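Local atomic coordinates of uncharacterized protein (Bacteroides ovatus, PDB entry 4QEY), a protein that is of unknown function but belongs to the DUF4425 family, with a PLAT/LH2- and C2-like beta-sandwich that may bind calcium. Residues His13-Glu18 with Ile30-Ala35. Residues are numbered along the deposited sequence; the frame is centred on the assembly and turned at random.
Sequences HKIVVE and IAFGAA. With EDO (1,2-ethanediol), chain N; EDO (1,2-ethanediol), chain O.
Residues 13-18 and 30-35 run nearly antiparallel, their axes 168° apart in direction and 9.1 Å apart at closest approach, with Ile15 opposite Phe32 and Val17 opposite Ile30. That spacing is too wide for backbone pairing; the strands belong to different sheets and meet through apolar side chains. The Phe32 ring reaches across to Ile15 and Val17. Its CE2 atom touches CB of Ile15 at 3.9 Å, and this methine lies at the ring edge, in its plane. The same CE2 is 3.6 Å from the backbone O of Ile15, while CZ of Phe32 rests 3.9 Å from CG2 of Val17, which approaches the ring at a slant. Two residues further along strand 13-21, Val17 meets Ile30 tip to tip, CD1 of Ile30 standing 3.9 Å from CB of Val17; CG1 of Ile30 sits in the cleft flanked by its own N and C (chi1 55°), and the extended chain beyond brings CD1 to Val17. On the outer face of strand 13-21, NZ of Lys14 donates a 2.8 Å hydrogen bond to O2 of an ethanediol that is likely a crystallisation additive. The contact thus fills part of the buried core of a beta-sandwich: strand 13-21 lies between strands 64-68 and 92-101 in one sheet, strand 26-36 between 55-57 and 73-84 in the other, and Cys78 of strand 73-84 packs against Ile15, Val17 and Phe32.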
loop_
_atom_site.group_PDB
_atom_site.type_symbol
_atom_site.label_atom_id
_atom_site.label_comp_id
_atom_site.label_asym_id
_atom_site.label_seq_id
_atom_site.Cartn_x
_atom_site.Cartn_y
_atom_site.Cartn_z
ATOM N N HIS A 13 10.590 1.213 8.517
ATOM C CA HIS A 13 9.182 0.886 8.292
ATOM C C HIS A 13 8.935 0.904 6.795
ATOM O O HIS A 13 9.293 1.883 6.139
ATOM C CB HIS A 13 8.261 1.849 9.048
ATOM C CG HIS A 13 8.259 1.633 10.526
ATOM N ND1 HIS A 13 7.146 1.149 11.173
ATOM C CD2 HIS A 13 9.252 1.787 11.427
ATOM C CE1 HIS A 13 7.474 1.067 12.451
ATOM N NE2 HIS A 13 8.732 1.442 12.650
ATOM N N LYS A 14 8.405 -0.209 6.251
ATOM C CA LYS A 14 8.186 -0.401 4.820
ATOM C C LYS A 14 6.864 -1.099 4.566
ATOM O O LYS A 14 6.500 -2.010 5.298
ATOM C CB LYS A 14 9.354 -1.231 4.243
ATOM C CG LYS A 14 9.324 -1.554 2.745
ATOM C CD LYS A 14 10.525 -2.407 2.416
ATOM C CE LYS A 14 10.648 -2.813 0.977
ATOM N NZ LYS A 14 11.855 -3.663 0.780
ATOM N N ILE A 15 6.137 -0.661 3.534
ATOM C CA ILE A 15 4.884 -1.275 3.115
ATOM C C ILE A 15 4.982 -1.510 1.603
ATOM O O ILE A 15 5.290 -0.590 0.841
ATOM C CB ILE A 15 3.600 -0.488 3.517
ATOM C CG1 ILE A 15 3.470 -0.374 5.064
ATOM C CG2 ILE A 15 2.357 -1.169 2.924
ATOM C CD1 ILE A 15 2.281 0.415 5.607
ATOM N N VAL A 16 4.759 -2.766 1.188
ATOM C CA VAL A 16 4.757 -3.172 -0.210
ATOM C C VAL A 16 3.315 -3.525 -0.598
ATOM O O VAL A 16 2.642 -4.299 0.098
ATOM C CB VAL A 16 5.742 -4.341 -0.486
ATOM C CG1 VAL A 16 5.747 -4.730 -1.970
ATOM C CG2 VAL A 16 7.152 -3.991 -0.026
ATOM N N VAL A 17 2.838 -2.916 -1.693
ATOM C CA VAL A 17 1.523 -3.162 -2.273
ATOM C C VAL A 17 1.762 -3.883 -3.601
ATOM O O VAL A 17 2.591 -3.451 -4.407
ATOM C CB VAL A 17 0.668 -1.862 -2.422
ATOM C CG1 VAL A 17 -0.714 -2.166 -3.004
ATOM C CG2 VAL A 17 0.529 -1.142 -1.079
ATOM N N GLU A 18 1.089 -5.026 -3.787
ATOM C CA GLU A 18 1.162 -5.827 -5.006
ATOM C C GLU A 18 -0.234 -6.071 -5.554
ATOM O O GLU A 18 -1.172 -6.289 -4.781
ATOM C CB GLU A 18 1.878 -7.157 -4.776
ATOM C CG GLU A 18 3.379 -7.049 -4.609
ATOM C CD GLU A 18 4.144 -8.360 -4.550
ATOM O OE1 GLU A 18 3.510 -9.431 -4.421
ATOM O OE2 GLU A 18 5.392 -8.311 -4.616
ATOM N N ILE A 30 -3.367 4.448 -3.949
ATOM C CA ILE A 30 -2.758 4.165 -2.652
ATOM C C ILE A 30 -2.054 5.438 -2.134
ATOM O O ILE A 30 -1.576 6.269 -2.902
ATOM C CB ILE A 30 -1.815 2.935 -2.662
ATOM C CG1 ILE A 30 -0.712 3.051 -3.717
ATOM C CG2 ILE A 30 -2.606 1.633 -2.864
ATOM C CD1 ILE A 30 0.258 1.796 -3.854
ATOM N N ALA A 31 -2.103 5.613 -0.811
ATOM C CA ALA A 31 -1.488 6.719 -0.103
ATOM C C ALA A 31 -0.688 6.186 1.067
ATOM O O ALA A 31 -1.174 5.337 1.809
ATOM C CB ALA A 31 -2.547 7.712 0.362
ATOM N N PHE A 32 0.556 6.649 1.196
ATOM C CA PHE A 32 1.482 6.279 2.268
ATOM C C PHE A 32 1.850 7.489 3.095
ATOM O O PHE A 32 2.075 8.591 2.562
ATOM C CB PHE A 32 2.758 5.636 1.728
ATOM C CG PHE A 32 2.615 4.407 0.869
ATOM C CD1 PHE A 32 2.421 4.519 -0.503
ATOM C CD2 PHE A 32 2.804 3.138 1.410
ATOM C CE1 PHE A 32 2.363 3.383 -1.314
ATOM C CE2 PHE A 32 2.769 1.999 0.597
ATOM C CZ PHE A 32 2.551 2.129 -0.764
ATOM N N GLY A 33 1.896 7.265 4.396
ATOM C CA GLY A 33 2.261 8.257 5.393
ATOM C C GLY A 33 3.078 7.585 6.468
ATOM O O GLY A 33 2.833 6.417 6.783
ATOM N N ALA A 34 4.068 8.297 7.017
ATOM C CA ALA A 34 4.913 7.728 8.045
ATOM C C ALA A 34 5.367 8.774 9.067
ATOM O O ALA A 34 5.264 9.992 8.845
ATOM C CB ALA A 34 6.125 7.074 7.412
ATOM N N ALA A 35 5.874 8.268 10.195
ATOM C CA ALA A 35 6.396 9.061 11.299
ATOM C C ALA A 35 7.760 8.554 11.739
ATOM O O ALA A 35 7.998 7.342 11.736
ATOM C CB ALA A 35 5.425 9.014 12.469
HETATM C C1 EDO N . -0.957 -10.905 -4.921
HETATM O O1 EDO N . -1.555 -9.847 -5.644
HETATM C C2 EDO N . 0.574 -10.677 -4.939
HETATM O O2 EDO N . 1.107 -10.604 -6.273
HETATM C C1 EDO O . 11.706 -7.791 1.622
HETATM O O1 EDO O . 10.867 -7.144 0.672
HETATM C C2 EDO O . 11.552 -7.061 2.956
HETATM O O2 EDO O . 11.864 -5.685 2.745
#